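Local coordinates for protein PvdO (Pseudomonas aeruginosa, PDB 5HHA) that acts in the periplasmic maturation of a chromophore and has the fold of the formylglycine-generating (FGE-sulfatase) family, whose oxidase activity it may share, at residues R150-E154 against A155-Y159; Y188-D192 against G193-T197; W254-P257 against P258-R262. All blocks are in the same frame, centred on the assembly; numbering follows the deposited sequence.

Interaction 1 of 3, residues R150-E154 against A155-Y159; sequences RMLSE and AEREY
Ser153 is the N-cap of helix 154-162, and the backbone turns at once into helical bonding: Arg157 N donates to Ser153 O at 3.0 Å and Glu158 N to Glu154 O. Ser153 and Glu156 form a capping box. Ser153 OG accepts from Glu156 N at 3.1 Å, close to straight, and in return Ser153 N reaches Glu156 OE1 at 3.0 Å, so each residue closes off the backbone N-H of the other. Ser153 OG can take up this place because it lies between its own backbone N and carbonyl carbon (chi1 72°). The same hydroxyl also bonds to Gly236 O.

The carboxylate of Glu156 does a second job. It forms a two-pronged salt bridge with Arg150, met end-on, NH1 to OE1 and NH2 to OE2, both at 2.8 Å, with the two planes only 27° apart. NH1 takes the syn lone pair of OE1 in the plane of its own guanidinium, whereas Ser153 N approaches that oxygen from above the carboxylate. OE1 therefore carries two donors from different directions, which should favour the charged form. Arg150 NE makes a further salt bridge to Glu285, so the same arginine links the helix start to strand 278-285, with which strand 149-150 pairs.

Leu152 packs on Ile79 and Ala283, the buried carboxylate of Glu154 pairs with Arg250 and Arg266, and Arg157 bonds to Met213 O and forms a salt bridge with Glu219. Leu152 CD2 rests against the root of Arg157, 4.0 Å from its CA.

Interaction 2 of 3, residues Y188-D192 against G193-T197; sequences YGASD and GYNFT. With CA (calcium ion), chain C.
Gly189, Asp192 and Tyr194 each put oxygen on one calcium ion, and the chain folds tightly round it. The carbonyl oxygens of Gly189 and Tyr194 bind at 2.4 Å, and the carboxylate of Asp192 is bidentate, OD1 at 2.4 Å and OD2 at 2.5 Å. Water 2, Asn186 OD1 and Thr187 O bring the shell to seven oxygen atoms. Oxygens that would otherwise repel, such as Gly189 O and Tyr194 O, are brought together by the metal.

Hydrogen bonds shape the loop as well. Residues 190-193 make a type I turn, Gly193 N donating to Ala190 O at 2.9 Å from above the carbonyl plane. Asp192 OD1 also accepts from Tyr194 N at 3.0 Å, an Asx turn in which the donor comes in nearly along the C-O bond; the carboxylate thus binds metal and backbone at once. Asn195 O accepts from both waters: water 2 sits on the calcium, while water 1 bridges to Gly189 N at 2.9 Å.

The whole loop runs at the surface between helix 154-162 and strand 218-221, its outgoing end, Phe196 and Thr197, packing on Trp254 of the loop between strands 247-251 and 266-269.

Interaction 3 of 3, residues W254-P257 against P258-R262; sequences WGEP and PIFSR
Pro257 and Phe260 meet where the chain enters a short 3-10 segment, residues 258-260: Phe260 N donates to Pro257 O at 3.2 Å, and Ser261 N bonds to Pro258 O, again three residues back. The donor of the first comes from well above the carbonyl plane of Pro257. That carbonyl oxygen has a second donor in Asn252 ND2.

The tight part is the corner of the two prolines and the phenylalanine. Pro257 meets the Phe260 ring obliquely, Pro257 CG lying 3.7 Å from Phe260 CD2. The CB of Pro257 touches the CD of Pro258 in the trans dipeptide step. The CG2 methyl of Ile259 sits over the centre of the phenyl face, 3.7 Å above the plane, and also meets Pro257 CG at 4.1 Å, so methyl, pyrrolidine and phenyl share one apolar patch. Phe260 has its CG anti to the carbonyl carbon (chi1 -57°), which, from a CB that already points toward 254-257, sets the ring beside Pro257.

The looser side is that of Glu256. Its chain bends at chi2 (-76°) and brings OE1 obliquely to the same ring, 3.6 Å from Phe260 CD2, a mere van der Waals touch by a carboxylate on a partly exposed side. Past the turn the chain is held firmly again: Arg262 NE returns to Ile259 O at 2.8 Å, nearly in line with the carbonyl, and its NH1 and NH2 form salt bridges to Glu58 and Glu65, while Ser261 OG bonds to His214 O.

All of this belongs to the loop joining strands 247-251 and 266-269, neighbours in the antiparallel part of the mixed sheet, with Ser261 packed on Thr187 beside the calcium loop.

Overall arrangement
Interactions 2 and 3 are close neighbours, centres about 11 Å apart, and belong to two loops that clasp each other: Tyr188 N lies 2.8 Å from Glu256 O, a probable hydrogen bond, and Trp254 CE3 packs 3.4 Å from Asn195 O. The 254-262 loop thus abuts the calcium loop without reaching the ion, the side chain of Pro258 being about 9 Å from it. Interaction 1 stands apart in the buried interior, its centre about 26 Å from that of interaction 2 and 19 Å from that of interaction 3. Its nearest atoms are about 6 Å from interaction 3, and the side chain of Arg157 is about 11 Å from those of Asn186 and Thr187.

Interaction 1 of 3, residues R150-E154 against A155-Y159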
loop_
_atom_site.group_PDB
_atom_site.type_symbol
_atom_site.label_atom_id
_atom_site.label_comp_id
_atom_site.label_asym_id
_atom_site.label_seq_id
_atom_site.Cartn_x
_atom_site.Cartn_y
_atom_site.Cartn_z
ATOM N N ARG A 150 -12.829 2.546 1.742
ATOM C CA ARG A 150 -12.413 3.210 0.523
ATOM C C ARG A 150 -10.926 2.947 0.281
ATOM O O ARG A 150 -10.246 2.439 1.150
ATOM C CB ARG A 150 -12.654 4.720 0.631
ATOM C CG ARG A 150 -11.953 5.330 1.803
ATOM C CD ARG A 150 -11.970 6.850 1.731
ATOM N NE ARG A 150 -11.501 7.462 2.971
ATOM C CZ ARG A 150 -10.226 7.632 3.304
ATOM N NH1 ARG A 150 -9.254 7.276 2.477
ATOM N NH2 ARG A 150 -9.911 8.212 4.450
ATOM N N MET A 151 -10.434 3.366 -0.880
ATOM C CA MET A 151 -8.987 3.401 -1.122
ATOM C C MET A 151 -8.302 4.403 -0.204
ATOM O O MET A 151 -8.907 5.430 0.155
ATOM C CB MET A 151 -8.711 3.830 -2.560
ATOM C CG MET A 151 -9.246 2.861 -3.594
ATOM S SD MET A 151 -8.794 3.338 -5.278
ATOM C CE MET A 151 -7.226 2.587 -5.311
ATOM N N LEU A 152 -7.020 4.171 0.083
ATOM C CA LEU A 152 -6.162 5.199 0.656
ATOM C C LEU A 152 -5.854 6.263 -0.387
ATOM O O LEU A 152 -5.770 5.993 -1.575
ATOM C CB LEU A 152 -4.826 4.585 1.080
ATOM C CG LEU A 152 -4.820 3.909 2.433
ATOM C CD1 LEU A 152 -5.669 2.671 2.435
ATOM C CD2 LEU A 152 -3.406 3.578 2.802
ATOM N N SER A 153 -5.647 7.491 0.081
ATOM C CA SER A 153 -4.999 8.499 -0.722
ATOM C C SER A 153 -3.480 8.315 -0.640
ATOM O O SER A 153 -2.953 7.683 0.279
ATOM C CB SER A 153 -5.380 9.914 -0.291
ATOM O OG SER A 153 -4.755 10.214 0.940
ATOM N N GLU A 154 -2.780 8.903 -1.596
ATOM C CA GLU A 154 -1.319 8.822 -1.615
ATOM C C GLU A 154 -0.742 9.419 -0.339
ATOM O O GLU A 154 0.204 8.894 0.248
ATOM C CB GLU A 154 -0.754 9.520 -2.847
ATOM C CG GLU A 154 0.734 9.247 -3.031
ATOM C CD GLU A 154 1.392 9.868 -4.240
ATOM O OE1 GLU A 154 0.761 10.674 -4.946
ATOM O OE2 GLU A 154 2.560 9.479 -4.493
ATOM N N ALA A 155 -1.307 10.544 0.088
ATOM C CA ALA A 155 -0.835 11.183 1.313
ATOM C C ALA A 155 -1.038 10.294 2.537
ATOM O O ALA A 155 -0.167 10.177 3.406
ATOM C CB ALA A 155 -1.562 12.507 1.499
ATOM N N GLU A 156 -2.204 9.648 2.638
ATOM C CA GLU A 156 -2.461 8.723 3.745
ATOM C C GLU A 156 -1.453 7.587 3.747
ATOM O O GLU A 156 -0.981 7.155 4.785
ATOM C CB GLU A 156 -3.871 8.133 3.661
ATOM C CG GLU A 156 -4.967 9.112 4.024
ATOM C CD GLU A 156 -6.364 8.629 3.681
ATOM O OE1 GLU A 156 -6.525 7.652 2.930
ATOM O OE2 GLU A 156 -7.317 9.276 4.177
ATOM N N ARG A 157 -1.125 7.100 2.553
ATOM C CA ARG A 157 -0.203 5.987 2.440
ATOM C C ARG A 157 1.201 6.404 2.914
ATOM O O ARG A 157 1.838 5.691 3.705
ATOM C CB ARG A 157 -0.210 5.422 1.021
ATOM C CG ARG A 157 0.165 3.946 0.902
ATOM C CD ARG A 157 1.642 3.653 1.138
ATOM N NE ARG A 157 1.918 2.233 0.924
ATOM C CZ ARG A 157 3.114 1.676 1.051
ATOM N NH1 ARG A 157 4.185 2.432 1.226
ATOM N NH2 ARG A 157 3.234 0.367 0.968
ATOM N N GLU A 158 1.690 7.548 2.458
ATOM C CA GLU A 158 3.021 7.975 2.920
ATOM C C GLU A 158 3.009 8.263 4.425
ATOM O O GLU A 158 3.946 7.935 5.124
ATOM C CB GLU A 158 3.548 9.176 2.142
ATOM C CG GLU A 158 5.026 9.484 2.503
ATOM C CD GLU A 158 5.714 10.501 1.610
ATOM O OE1 GLU A 158 5.586 10.414 0.380
ATOM O OE2 GLU A 158 6.418 11.370 2.191
ATOM N N TYR A 159 1.927 8.860 4.918
ATOM C CA TYR A 159 1.787 9.145 6.353
ATOM C C TYR A 159 1.916 7.857 7.152
ATOM O O TYR A 159 2.611 7.772 8.152
ATOM C CB TYR A 159 0.431 9.770 6.593
ATOM C CG TYR A 159 0.079 10.171 8.007
ATOM C CD1 TYR A 159 0.827 11.135 8.682
ATOM C CD2 TYR A 159 -1.072 9.685 8.623
ATOM C CE1 TYR A 159 0.450 11.576 9.945
ATOM C CE2 TYR A 159 -1.441 10.106 9.896
ATOM C CZ TYR A 159 -0.684 11.072 10.524
ATOM O OH TYR A 159 -1.016 11.578 11.776
#

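Interaction 2 of 3, residues Y188-D192 against G193-T197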
loop_
_atom_site.group_PDB
_atom_site.type_symbol
_atom_site.label_atom_id
_atom_site.label_comp_id
_atom_site.label_asym_id
_atom_site.label_seq_id
_atom_site.Cartn_x
_atom_site.Cartn_y
_atom_site.Cartn_z
ATOM N N TYR A 188 13.726 -7.540 -3.407
ATOM C CA TYR A 188 14.323 -8.506 -4.328
ATOM C C TYR A 188 15.226 -9.510 -3.634
ATOM O O TYR A 188 16.085 -9.168 -2.844
ATOM C CB TYR A 188 15.155 -7.772 -5.399
ATOM C CG TYR A 188 15.943 -8.733 -6.245
ATOM C CD1 TYR A 188 15.311 -9.515 -7.195
ATOM C CD2 TYR A 188 17.316 -8.921 -6.044
ATOM C CE1 TYR A 188 16.022 -10.452 -7.930
ATOM C CE2 TYR A 188 18.032 -9.854 -6.787
ATOM C CZ TYR A 188 17.380 -10.597 -7.712
ATOM O OH TYR A 188 18.119 -11.520 -8.435
ATOM N N GLY A 189 15.032 -10.769 -3.972
ATOM C CA GLY A 189 15.954 -11.814 -3.562
ATOM C C GLY A 189 15.636 -12.425 -2.221
ATOM O O GLY A 189 14.774 -11.995 -1.509
ATOM N N ALA A 190 16.426 -13.430 -1.887
ATOM C CA ALA A 190 16.136 -14.328 -0.782
ATOM C C ALA A 190 16.743 -13.919 0.548
ATOM O O ALA A 190 16.520 -14.631 1.552
ATOM C CB ALA A 190 16.627 -15.738 -1.158
ATOM N N SER A 191 17.472 -12.800 0.632
ATOM C CA SER A 191 18.131 -12.463 1.881
ATOM C C SER A 191 17.148 -12.196 3.012
ATOM O O SER A 191 17.527 -12.273 4.178
ATOM C CB SER A 191 19.092 -11.278 1.738
ATOM O OG SER A 191 18.390 -10.076 1.466
ATOM N N ASP A 192 15.907 -11.842 2.666
ATOM C CA ASP A 192 14.824 -11.624 3.622
ATOM C C ASP A 192 13.951 -12.856 3.893
ATOM O O ASP A 192 13.008 -12.735 4.671
ATOM C CB ASP A 192 13.940 -10.473 3.148
ATOM C CG ASP A 192 13.463 -10.672 1.743
ATOM O OD1 ASP A 192 13.059 -11.810 1.389
ATOM O OD2 ASP A 192 13.520 -9.710 0.944
ATOM N N GLY A 193 14.297 -13.988 3.282
ATOM C CA GLY A 193 13.557 -15.214 3.463
ATOM C C GLY A 193 12.602 -15.602 2.356
ATOM O O GLY A 193 12.086 -16.746 2.379
ATOM N N TYR A 194 12.326 -14.713 1.397
ATOM C CA TYR A 194 11.234 -14.950 0.436
ATOM C C TYR A 194 11.642 -14.549 -0.963
ATOM O O TYR A 194 12.135 -13.436 -1.168
ATOM C CB TYR A 194 9.977 -14.165 0.858
ATOM C CG TYR A 194 9.611 -14.376 2.301
ATOM C CD1 TYR A 194 10.158 -13.599 3.292
ATOM C CD2 TYR A 194 8.747 -15.408 2.689
ATOM C CE1 TYR A 194 9.864 -13.804 4.593
ATOM C CE2 TYR A 194 8.447 -15.613 4.000
ATOM C CZ TYR A 194 9.009 -14.822 4.958
ATOM O OH TYR A 194 8.701 -15.079 6.287
ATOM N N ASN A 195 11.417 -15.400 -1.945
ATOM C CA ASN A 195 11.628 -15.027 -3.330
ATOM C C ASN A 195 10.490 -14.196 -3.880
ATOM O O ASN A 195 10.738 -13.258 -4.619
ATOM C CB ASN A 195 11.778 -16.248 -4.231
ATOM C CG ASN A 195 12.929 -17.142 -3.830
ATOM O OD1 ASN A 195 12.787 -18.401 -3.764
ATOM N ND2 ASN A 195 14.072 -16.544 -3.579
ATOM N N PHE A 196 9.262 -14.591 -3.580
ATOM C CA PHE A 196 8.079 -13.847 -3.976
ATOM C C PHE A 196 7.518 -13.146 -2.746
ATOM O O PHE A 196 8.286 -12.706 -1.902
ATOM C CB PHE A 196 7.087 -14.777 -4.682
ATOM C CG PHE A 196 7.709 -15.503 -5.832
ATOM C CD1 PHE A 196 7.873 -14.882 -7.043
ATOM C CD2 PHE A 196 8.200 -16.787 -5.666
ATOM C CE1 PHE A 196 8.472 -15.544 -8.106
ATOM C CE2 PHE A 196 8.804 -17.466 -6.727
ATOM C CZ PHE A 196 8.938 -16.843 -7.930
ATOM N N THR A 197 6.199 -12.979 -2.639
ATOM C CA THR A 197 5.643 -12.287 -1.468
ATOM C C THR A 197 5.759 -13.154 -0.212
ATOM O O THR A 197 5.942 -14.391 -0.292
ATOM C CB THR A 197 4.196 -11.867 -1.692
ATOM O OG1 THR A 197 3.445 -13.038 -2.037
ATOM C CG2 THR A 197 4.081 -10.840 -2.803
HETATM CA CA CA C . 12.630 -11.146 -0.906
HETATM O O HOH W 1 13.224 -12.232 -5.693
HETATM O O HOH W 2 11.566 -11.220 -3.022
#

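Interaction 3 of 3, residues W254-P257 against P258-R262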
loop_
_atom_site.group_PDB
_atom_site.type_symbol
_atom_site.label_atom_id
_atom_site.label_comp_id
_atom_site.label_asym_id
_atom_site.label_seq_id
_atom_site.Cartn_x
_atom_site.Cartn_y
_atom_site.Cartn_z
ATOM N N TRP A 254 8.232 -7.309 -4.050
ATOM C CA TRP A 254 9.138 -8.426 -3.876
ATOM C C TRP A 254 10.223 -8.540 -4.926
ATOM O O TRP A 254 11.263 -9.150 -4.653
ATOM C CB TRP A 254 8.330 -9.728 -3.850
ATOM C CG TRP A 254 7.509 -9.977 -5.066
ATOM C CD1 TRP A 254 6.193 -9.653 -5.251
ATOM C CD2 TRP A 254 7.935 -10.613 -6.277
ATOM N NE1 TRP A 254 5.779 -10.032 -6.478
ATOM C CE2 TRP A 254 6.820 -10.637 -7.143
ATOM C CE3 TRP A 254 9.147 -11.160 -6.716
ATOM C CZ2 TRP A 254 6.875 -11.191 -8.425
ATOM C CZ3 TRP A 254 9.202 -11.721 -7.994
ATOM C CH2 TRP A 254 8.074 -11.723 -8.838
ATOM N N GLY A 255 10.008 -8.048 -6.130
ATOM C CA GLY A 255 10.989 -8.178 -7.181
ATOM C C GLY A 255 11.931 -7.001 -7.347
ATOM O O GLY A 255 12.792 -7.031 -8.225
ATOM N N GLU A 256 11.807 -5.991 -6.504
ATOM C CA GLU A 256 12.485 -4.722 -6.701
ATOM C C GLU A 256 13.540 -4.473 -5.645
ATOM O O GLU A 256 13.463 -4.968 -4.524
ATOM C CB GLU A 256 11.450 -3.603 -6.607
ATOM C CG GLU A 256 10.429 -3.595 -7.729
ATOM C CD GLU A 256 10.952 -3.064 -9.024
ATOM O OE1 GLU A 256 11.438 -1.897 -9.058
ATOM O OE2 GLU A 256 10.814 -3.826 -10.023
ATOM N N PRO A 257 14.549 -3.665 -5.993
ATOM C CA PRO A 257 15.607 -3.362 -5.027
ATOM C C PRO A 257 15.142 -2.383 -3.938
ATOM O O PRO A 257 14.200 -1.607 -4.179
ATOM C CB PRO A 257 16.699 -2.764 -5.912
ATOM C CG PRO A 257 15.945 -2.140 -7.063
ATOM C CD PRO A 257 14.789 -3.068 -7.322
ATOM N N PRO A 258 15.782 -2.383 -2.771
ATOM C CA PRO A 258 15.301 -1.590 -1.628
ATOM C C PRO A 258 15.477 -0.080 -1.782
ATOM O O PRO A 258 14.870 0.664 -1.038
ATOM C CB PRO A 258 16.120 -2.123 -0.464
ATOM C CG PRO A 258 17.374 -2.679 -1.099
ATOM C CD PRO A 258 16.927 -3.248 -2.411
ATOM N N ILE A 259 16.227 0.375 -2.778
ATOM C CA ILE A 259 16.331 1.799 -3.042
ATOM C C ILE A 259 14.954 2.382 -3.383
ATOM O O ILE A 259 14.721 3.575 -3.199
ATOM C CB ILE A 259 17.367 2.058 -4.195
ATOM C CG1 ILE A 259 17.835 3.503 -4.249
ATOM C CG2 ILE A 259 16.844 1.581 -5.505
ATOM C CD1 ILE A 259 18.665 3.940 -3.080
ATOM N N PHE A 260 14.021 1.537 -3.838
ATOM C CA PHE A 260 12.659 1.994 -4.121
ATOM C C PHE A 260 11.687 1.737 -2.976
ATOM O O PHE A 260 10.502 2.041 -3.110
ATOM C CB PHE A 260 12.153 1.368 -5.418
ATOM C CG PHE A 260 13.031 1.643 -6.596
ATOM C CD1 PHE A 260 13.402 2.930 -6.913
ATOM C CD2 PHE A 260 13.491 0.623 -7.402
ATOM C CE1 PHE A 260 14.229 3.189 -7.994
ATOM C CE2 PHE A 260 14.305 0.881 -8.483
ATOM C CZ PHE A 260 14.668 2.171 -8.786
ATOM N N SER A 261 12.185 1.260 -1.833
ATOM C CA SER A 261 11.359 1.006 -0.669
ATOM C C SER A 261 11.222 2.207 0.248
ATOM O O SER A 261 10.446 2.167 1.216
ATOM C CB SER A 261 11.942 -0.147 0.146
ATOM O OG SER A 261 11.724 -1.393 -0.501
ATOM N N ARG A 262 11.933 3.286 -0.065
ATOM C CA ARG A 262 11.925 4.483 0.766
ATOM C C ARG A 262 10.498 5.012 0.892
ATOM O O ARG A 262 9.716 4.933 -0.067
ATOM C CB ARG A 262 12.793 5.546 0.097
ATOM C CG ARG A 262 14.238 5.133 -0.142
ATOM C CD ARG A 262 15.025 6.110 -1.029
ATOM N NE ARG A 262 14.368 6.240 -2.315
ATOM C CZ ARG A 262 13.595 7.243 -2.704
ATOM N NH1 ARG A 262 13.532 8.383 -2.018
ATOM N NH2 ARG A 262 12.962 7.156 -3.846
#